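Local coordinates for protein alpha-L-arabinofuranosidase B (Aspergillus kawachii, PDB 6SXT) that hydrolyses terminal non-reducing alpha-L-arabinofuranosyl residues from arabinan, arabinogalactan and arabinoxylan, using a catalytic domain joined to an arabinose-binding domain, at residues Thr73-Gln78 and Thr128-Asn133; Thr86-Gly91 and Leu276-Asp281; Asp94-Asp97 and Tyr101-Leu104. All blocks are in the same frame, centred on the assembly; numbering follows the deposited sequence.

Contact 1 (Thr73-Gln78 and Thr128-Asn133)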
loop_
_atom_site.group_PDB
_atom_site.type_symbol
_atom_site.label_atom_id
_atom_site.label_comp_id
_atom_site.label_asym_id
_atom_site.label_seq_id
_atom_site.Cartn_x
_atom_site.Cartn_y
_atom_site.Cartn_z
ATOM N N THR A 73 -2.381 2.867 12.355
ATOM C CA THR A 73 -1.822 1.997 13.415
ATOM C C THR A 73 -2.600 0.687 13.536
ATOM O O THR A 73 -1.988 -0.343 13.866
ATOM C CB THR A 73 -1.790 2.726 14.758
ATOM O OG1 THR A 73 -3.067 3.331 14.917
ATOM C CG2 THR A 73 -0.687 3.752 14.825
ATOM N N ILE A 74 -3.920 0.709 13.346
ATOM C CA ILE A 74 -4.746 -0.485 13.567
ATOM C C ILE A 74 -5.800 -0.516 12.473
ATOM O O ILE A 74 -6.409 0.519 12.199
ATOM C CB ILE A 74 -5.426 -0.500 14.947
ATOM C CG1 ILE A 74 -4.441 -0.198 16.086
ATOM C CG2 ILE A 74 -6.183 -1.833 15.162
ATOM C CD1 ILE A 74 -5.149 -0.106 17.433
ATOM N N ILE A 75 -6.002 -1.691 11.901
ATOM C CA ILE A 75 -7.192 -1.962 11.065
ATOM C C ILE A 75 -8.061 -2.878 11.921
ATOM O O ILE A 75 -7.699 -4.009 12.197
ATOM C CB ILE A 75 -6.814 -2.583 9.714
ATOM C CG1 ILE A 75 -5.770 -1.737 8.952
ATOM C CG2 ILE A 75 -8.055 -2.728 8.889
ATOM C CD1 ILE A 75 -4.996 -2.510 7.924
ATOM N N TYR A 76 -9.186 -2.363 12.373
ATOM C CA TYR A 76 -10.000 -3.121 13.344
ATOM C C TYR A 76 -10.753 -4.257 12.663
ATOM O O TYR A 76 -11.129 -4.179 11.470
ATOM C CB TYR A 76 -10.974 -2.175 14.069
ATOM C CG TYR A 76 -10.306 -1.193 14.995
ATOM C CD1 TYR A 76 -9.659 -1.625 16.138
ATOM C CD2 TYR A 76 -10.281 0.165 14.711
ATOM C CE1 TYR A 76 -9.044 -0.711 16.980
ATOM C CE2 TYR A 76 -9.633 1.078 15.539
ATOM C CZ TYR A 76 -9.027 0.633 16.691
ATOM O OH TYR A 76 -8.415 1.526 17.561
ATOM N N ASP A 77 -10.952 -5.342 13.390
ATOM C CA ASP A 77 -11.814 -6.457 12.967
ATOM C C ASP A 77 -13.255 -6.065 13.254
ATOM O O ASP A 77 -13.631 -5.951 14.445
ATOM C CB ASP A 77 -11.375 -7.705 13.719
ATOM C CG ASP A 77 -12.351 -8.845 13.552
ATOM O OD1 ASP A 77 -13.135 -8.838 12.566
ATOM O OD2 ASP A 77 -12.308 -9.728 14.416
ATOM N N GLN A 78 -14.085 -5.914 12.231
ATOM C CA GLN A 78 -15.491 -5.500 12.384
ATOM C C GLN A 78 -16.365 -6.658 12.897
ATOM O O GLN A 78 -17.531 -6.412 13.240
ATOM C CB GLN A 78 -16.053 -4.968 11.068
ATOM C CG GLN A 78 -15.239 -3.840 10.513
ATOM C CD GLN A 78 -15.764 -3.380 9.180
ATOM O OE1 GLN A 78 -16.930 -3.615 8.877
ATOM N NE2 GLN A 78 -14.871 -2.777 8.347
ATOM N N THR A 128 6.525 -2.608 4.859
ATOM C CA THR A 128 5.260 -2.351 5.579
ATOM C C THR A 128 4.546 -3.677 5.836
ATOM O O THR A 128 4.513 -4.548 4.961
ATOM C CB THR A 128 4.409 -1.389 4.743
ATOM O OG1 THR A 128 5.185 -0.215 4.466
ATOM C CG2 THR A 128 3.151 -0.954 5.448
ATOM N N GLY A 129 3.911 -3.806 7.003
ATOM C CA GLY A 129 3.204 -5.040 7.344
ATOM C C GLY A 129 2.338 -4.910 8.552
ATOM O O GLY A 129 2.698 -4.219 9.496
ATOM N N TYR A 130 1.237 -5.667 8.549
ATOM C CA TYR A 130 0.320 -5.813 9.679
ATOM C C TYR A 130 0.097 -7.294 9.981
ATOM O O TYR A 130 0.221 -8.167 9.104
ATOM C CB TYR A 130 -1.037 -5.155 9.386
ATOM C CG TYR A 130 -0.976 -3.661 9.179
ATOM C CD1 TYR A 130 -0.675 -3.118 7.948
ATOM C CD2 TYR A 130 -1.205 -2.775 10.219
ATOM C CE1 TYR A 130 -0.564 -1.760 7.758
ATOM C CE2 TYR A 130 -1.130 -1.389 10.055
ATOM C CZ TYR A 130 -0.800 -0.887 8.805
ATOM O OH TYR A 130 -0.684 0.464 8.601
ATOM N N ARG A 131 -0.300 -7.563 11.226
ATOM C CA ARG A 131 -0.456 -8.964 11.680
ATOM C C ARG A 131 -1.322 -9.051 12.898
ATOM O O ARG A 131 -1.411 -8.053 13.666
ATOM C CB ARG A 131 0.937 -9.542 11.971
ATOM C CG ARG A 131 1.018 -11.033 12.123
ATOM C CD ARG A 131 2.470 -11.540 12.002
ATOM N NE ARG A 131 2.454 -12.945 11.751
ATOM C CZ ARG A 131 3.185 -13.570 10.869
ATOM N NH1 ARG A 131 4.132 -12.922 10.202
ATOM N NH2 ARG A 131 2.991 -14.846 10.642
ATOM N N ASN A 132 -1.875 -10.239 13.105
ATOM C CA ASN A 132 -2.509 -10.601 14.402
ATOM C C ASN A 132 -2.147 -12.065 14.633
ATOM O O ASN A 132 -2.647 -12.897 13.900
ATOM C CB ASN A 132 -3.998 -10.370 14.450
ATOM C CG ASN A 132 -4.560 -10.587 15.850
ATOM O OD1 ASN A 132 -4.126 -11.501 16.548
ATOM N ND2 ASN A 132 -5.464 -9.739 16.280
ATOM N N ASN A 133 -1.231 -12.323 15.574
ATOM C CA ASN A 133 -0.817 -13.699 15.919
ATOM C C ASN A 133 -1.658 -14.294 17.052
ATOM O O ASN A 133 -1.355 -15.444 17.437
ATOM C CB ASN A 133 0.666 -13.725 16.245
ATOM C CG ASN A 133 1.527 -13.604 15.012
ATOM O OD1 ASN A 133 1.132 -14.025 13.923
ATOM N ND2 ASN A 133 2.727 -13.046 15.157
#
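Tyr-130, at the start of strand 130-132, carries the contact with its ring. The methyl CD1 of Ile-75 stands almost squarely over one face, 4.2 Å from the centroid of the Tyr-130 ring and only 5° off its normal: a CH-pi contact. Ile-75 reaches it with an extended branch, CD1 lying anti to CA (chi2 158°), which carries the terminal methyl out over the ring, as a long branched aliphatic side chain can. At the edge of the same ring, near its plane, the backbone O of Thr-73 lies 4.0 Å from Tyr-130 CE2, where the slightly positive ring hydrogens suit a carbonyl. The phenol OH continues to Ile-72 O, a hydrogen bond that fixes the far end of the ring. Val-122 and Met-124 of strand 117-124 also pack on Tyr-130, which thus lies between the sheet of strand 70-75, its own sheet and the large sheet of the concanavalin-type catalytic domain. Next, Arg-131 turns from strand 70-75; its NE donates to Asn-133 OD1 at 2.8 Å, while NH2 reaches Glu-168 O and Gly-280 O, the latter a substrate-binding residue. Asn-132 follows, holding His-84 O through ND2, and Asn-133 touches Ala-273.

Contact 2 (Thr86-Gly91 and Leu276-Asp281). With LXE ([(1~{S},2~{S},3~{S},4~{S})-2-(hydroxymethyl)-3,4-bis(oxidanyl)cyclopentyl]azanium), chain G.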
loop_
_atom_site.group_PDB
_atom_site.type_symbol
_atom_site.label_atom_id
_atom_site.label_comp_id
_atom_site.label_asym_id
_atom_site.label_seq_id
_atom_site.Cartn_x
_atom_site.Cartn_y
_atom_site.Cartn_z
ATOM N N THR A 86 -2.383 -5.070 13.626
ATOM C CA THR A 86 -1.455 -4.100 14.209
ATOM C C THR A 86 -0.067 -4.249 13.562
ATOM O O THR A 86 0.201 -5.189 12.764
ATOM C CB THR A 86 -1.423 -4.235 15.742
ATOM O OG1 THR A 86 -0.927 -5.540 16.036
ATOM C CG2 THR A 86 -2.759 -3.935 16.381
ATOM N N GLN A 87 0.823 -3.363 13.916
ATOM C CA GLN A 87 2.175 -3.309 13.319
ATOM C C GLN A 87 2.812 -4.693 13.395
ATOM O O GLN A 87 2.883 -5.264 14.490
ATOM C CB GLN A 87 3.006 -2.262 14.048
ATOM C CG GLN A 87 4.292 -1.880 13.338
ATOM C CD GLN A 87 4.985 -0.723 14.033
ATOM O OE1 GLN A 87 4.507 -0.209 15.075
ATOM N NE2 GLN A 87 6.081 -0.238 13.455
ATOM N N ALA A 88 3.256 -5.252 12.275
ATOM C CA ALA A 88 3.721 -6.633 12.247
ATOM C C ALA A 88 5.087 -6.699 12.933
ATOM O O ALA A 88 5.996 -5.880 12.727
ATOM C CB ALA A 88 3.794 -7.173 10.872
ATOM N N PRO A 89 5.267 -7.783 13.724
ATOM C CA PRO A 89 6.533 -7.980 14.436
ATOM C C PRO A 89 7.594 -8.672 13.614
ATOM O O PRO A 89 7.340 -9.368 12.644
ATOM C CB PRO A 89 6.076 -8.909 15.571
ATOM C CG PRO A 89 5.017 -9.784 14.941
ATOM C CD PRO A 89 4.269 -8.802 14.035
ATOM N N PRO A 90 8.859 -8.614 14.090
ATOM C CA PRO A 90 9.898 -9.401 13.456
ATOM C C PRO A 90 9.586 -10.896 13.529
ATOM O O PRO A 90 8.938 -11.373 14.476
ATOM C CB PRO A 90 11.133 -9.019 14.324
ATOM C CG PRO A 90 10.574 -8.695 15.635
ATOM C CD PRO A 90 9.284 -7.938 15.319
ATOM N N GLY A 91 10.071 -11.636 12.552
ATOM C CA GLY A 91 9.913 -13.090 12.519
ATOM C C GLY A 91 11.159 -13.750 11.955
ATOM O O GLY A 91 12.292 -13.328 12.318
ATOM N N LEU A 276 -1.092 -9.228 6.702
ATOM C CA LEU A 276 -1.426 -8.313 5.596
ATOM C C LEU A 276 -0.139 -7.646 5.114
ATOM O O LEU A 276 0.513 -6.943 5.915
ATOM C CB LEU A 276 -2.441 -7.275 6.046
ATOM C CG LEU A 276 -2.692 -6.193 4.995
ATOM C CD1 LEU A 276 -3.225 -6.744 3.703
ATOM C CD2 LEU A 276 -3.636 -5.152 5.546
ATOM N N GLY A 277 0.229 -7.898 3.861
ATOM C CA GLY A 277 1.306 -7.152 3.183
ATOM C C GLY A 277 2.652 -7.853 3.195
ATOM O O GLY A 277 3.570 -7.324 2.607
ATOM N N ILE A 278 2.736 -8.984 3.887
ATOM C CA ILE A 278 4.001 -9.693 4.227
ATOM C C ILE A 278 3.787 -11.183 4.089
ATOM O O ILE A 278 2.633 -11.665 4.041
ATOM C CB ILE A 278 4.418 -9.335 5.662
ATOM C CG1 ILE A 278 3.269 -9.589 6.644
ATOM C CG2 ILE A 278 4.946 -7.928 5.725
ATOM C CD1 ILE A 278 3.707 -9.672 8.072
ATOM N N GLY A 279 4.887 -11.940 4.026
ATOM C CA GLY A 279 4.780 -13.395 4.135
ATOM C C GLY A 279 4.698 -13.876 5.557
ATOM O O GLY A 279 4.818 -13.052 6.529
ATOM N N GLY A 280 4.375 -15.150 5.734
ATOM C CA GLY A 280 4.141 -15.682 7.080
ATOM C C GLY A 280 5.412 -15.688 7.920
ATOM O O GLY A 280 5.288 -15.568 9.146
ATOM N N ASP A 281 6.573 -15.713 7.282
ATOM C CA ASP A 281 7.880 -15.624 7.996
ATOM C C ASP A 281 8.348 -14.183 8.135
ATOM O O ASP A 281 9.523 -13.871 8.457
ATOM C CB ASP A 281 8.926 -16.477 7.275
ATOM C CG ASP A 281 9.128 -16.099 5.831
ATOM O OD1 ASP A 281 8.522 -15.084 5.364
ATOM O OD2 ASP A 281 9.858 -16.846 5.142
HETATM C "C1'" LXE G . 7.370 -18.912 3.700
HETATM C "C2'" LXE G . 6.670 -17.564 3.883
HETATM O "O2'" LXE G . 5.920 -17.529 5.042
HETATM C "C3'" LXE G . 5.866 -17.511 2.658
HETATM O "O3'" LXE G . 5.273 -16.151 2.529
HETATM C "C4'" LXE G . 6.928 -17.733 1.602
HETATM C "C5'" LXE G . 6.366 -18.270 0.299
HETATM O "O5'" LXE G . 5.570 -19.426 0.434
HETATM C "C6'" LXE G . 7.919 -18.745 2.305
HETATM N "N1'" LXE G . 9.251 -18.076 2.294
#
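The carboxylate of Asp-281, a residue that meets Gly-91 through its backbone, turns one face to the bound inhibitor: ring atom C2' lies 3.5 Å from Asp-281 CG, and the hydroxyl O2' sits over the same face. The amine N1' approaches from that side too, tilted out of the carboxylate plane, and donates to Asp-281 OD2 at 3.2 Å. The other oxygen, OD1, is hydrogen-bonded to Ser-283 OG, which should limit rotation of the group. CG lies between the backbone N and the carbonyl carbon (chi1 57°), on the ligand side of the loop, while the carbonyl points back, Asp-281 O being 3.9 Å from Gly-91 C. Glycine suits position 91: a beta carbon would point toward Asp-281 O. Earlier in both segments, Ile-278 extends CD1 to Ala-88 CB at 3.8 Å; the small methyl of Ala-88 leaves room for the branched chain, and both lie buried beside Arg-131 and Asp-102. Gly-279 CA is 3.2 Å from the inhibitor O3', with which a beta carbon would collide; one on Gly-280 would be crowded by O2'. Gly-280 N makes a weak hydrogen bond to O3', Asp-281 N another to O2' at 3.0 Å. This is the active-site loop of a retaining GH54 arabinofuranosidase, presenting the proton donor Asp-281 about 5 Å from the side chain of the nucleophile Glu-205.

Contact 3 (Asp94-Asp97 and Tyr101-Leu104)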
loop_
_atom_site.group_PDB
_atom_site.type_symbol
_atom_site.label_atom_id
_atom_site.label_comp_id
_atom_site.label_asym_id
_atom_site.label_seq_id
_atom_site.Cartn_x
_atom_site.Cartn_y
_atom_site.Cartn_z
ATOM N N ASP A 94 13.627 -9.845 9.733
ATOM C CA ASP A 94 13.392 -8.563 10.416
ATOM C C ASP A 94 12.759 -7.579 9.428
ATOM O O ASP A 94 13.115 -7.547 8.246
ATOM C CB ASP A 94 14.685 -7.937 10.916
ATOM C CG ASP A 94 15.186 -8.615 12.185
ATOM O OD1 ASP A 94 14.365 -9.149 12.941
ATOM O OD2 ASP A 94 16.408 -8.572 12.401
ATOM N N GLY A 95 11.874 -6.774 9.955
ATOM C CA GLY A 95 11.427 -5.571 9.254
ATOM C C GLY A 95 12.405 -4.429 9.496
ATOM O O GLY A 95 13.369 -4.534 10.285
ATOM N N PRO A 96 12.179 -3.276 8.848
ATOM C CA PRO A 96 13.105 -2.151 8.906
ATOM C C PRO A 96 12.855 -1.129 10.000
ATOM O O PRO A 96 13.567 -0.124 10.075
ATOM C CB PRO A 96 12.879 -1.480 7.538
ATOM C CG PRO A 96 11.399 -1.703 7.280
ATOM C CD PRO A 96 11.136 -3.094 7.823
ATOM N N ASP A 97 11.829 -1.373 10.828
ATOM C CA ASP A 97 11.379 -0.419 11.839
ATOM C C ASP A 97 12.023 -0.786 13.172
ATOM O O ASP A 97 12.800 -1.784 13.242
ATOM C CB ASP A 97 9.849 -0.335 11.930
ATOM C CG ASP A 97 9.322 1.042 12.172
ATOM O OD1 ASP A 97 9.759 1.694 13.146
ATOM O OD2 ASP A 97 8.416 1.483 11.406
ATOM N N TYR A 101 10.394 -4.579 13.873
ATOM C CA TYR A 101 8.977 -4.474 13.430
ATOM C C TYR A 101 8.948 -3.954 12.000
ATOM O O TYR A 101 9.912 -3.390 11.454
ATOM C CB TYR A 101 8.143 -3.556 14.325
ATOM C CG TYR A 101 7.637 -4.266 15.541
ATOM C CD1 TYR A 101 8.494 -4.567 16.601
ATOM C CD2 TYR A 101 6.299 -4.606 15.673
ATOM C CE1 TYR A 101 8.023 -5.261 17.702
ATOM C CE2 TYR A 101 5.827 -5.306 16.761
ATOM C CZ TYR A 101 6.704 -5.654 17.766
ATOM O OH TYR A 101 6.217 -6.298 18.872
ATOM N N ASP A 102 7.811 -4.230 11.352
ATOM C CA ASP A 102 7.577 -3.667 10.015
ATOM C C ASP A 102 7.033 -2.256 10.141
ATOM O O ASP A 102 6.614 -1.825 11.206
ATOM C CB ASP A 102 6.602 -4.563 9.281
ATOM C CG ASP A 102 7.103 -5.961 8.977
ATOM O OD1 ASP A 102 8.338 -6.180 9.020
ATOM O OD2 ASP A 102 6.258 -6.848 8.769
ATOM N N ASN A 103 7.149 -1.492 9.059
ATOM C CA ASN A 103 6.602 -0.135 9.006
ATOM C C ASN A 103 5.049 -0.196 9.030
ATOM O O ASN A 103 4.437 -1.135 8.440
ATOM C CB ASN A 103 6.989 0.580 7.736
ATOM C CG ASN A 103 8.471 0.840 7.569
ATOM O OD1 ASN A 103 8.956 0.759 6.453
ATOM N ND2 ASN A 103 9.164 1.197 8.647
ATOM N N LEU A 104 4.485 0.841 9.625
ATOM C CA LEU A 104 3.058 1.187 9.411
ATOM C C LEU A 104 2.892 1.884 8.064
ATOM O O LEU A 104 3.777 2.616 7.579
ATOM C CB LEU A 104 2.578 2.075 10.543
ATOM C CG LEU A 104 2.557 1.407 11.918
ATOM C CD1 LEU A 104 2.264 2.455 12.953
ATOM C CD2 LEU A 104 1.570 0.302 11.978
HETATM O O HOH W 1 12.006 1.887 8.943
HETATM O O HOH W 2 6.150 2.798 11.128
#
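Asp-97 and Tyr-101 pinch together the base of a three-residue excursion in the long loop between strands 86-87 and 105-106 of the catalytic domain: Asp-97 N donates to Tyr-101 O at 2.9 Å. Along the Asp-97 side chain, CB lies 3.1 Å from Tyr-101 O and also faces Asp-102 O; CG comes near the amide of Asn-103; and the tip, OD2, accepts from Asn-103 ND2 at 2.9 Å, fairly straight (162°). The amide donates within its own plane but meets the carboxylate from above, the two planes being 71° apart. A short acid and a short amide suit this narrow span, and Asn-103 CG, placed beside its backbone N (chi1 -64°), brings the amide across to it. Its OD1 rests against Pro-96 CG at 3.6 Å. Gly-95 sits where the CA atoms of the two segments come nearest, 4.4 Å from Asp-102 CA; a beta carbon there would collide with Asp-102 OD1 and Tyr-101 O. Asp-102 OD2 binds Asn-282 ND2. Asn-103 lies about 6 Å, side chain to side chain, from Phe-403 of the arabinose-binding domain. One water donates to Asp-97 OD2 at 2.6 Å and accepts from Leu-104 N.

How the contacts relate
From the N terminus, the chain leaves strand 70-75 at the first half of contact 1, then enters strand 86-87, where contact 2 begins. Contact 3 follows at once and closes the shortest loop, 94-97 with 101-104, nested inside both others. The chain returns at 128-133 to close contact 1, and much later at 276-281 to close contact 2; these two therefore cross. Contact 1 joins two small sheets, and contact 2 carries the sheet of strands 86-87 and 130-132 on to the catalytic loop. Contact 3 is tied to both: Ala-88 O accepts from Asp-102 N, and Gly-129 N donates to Asn-103 O.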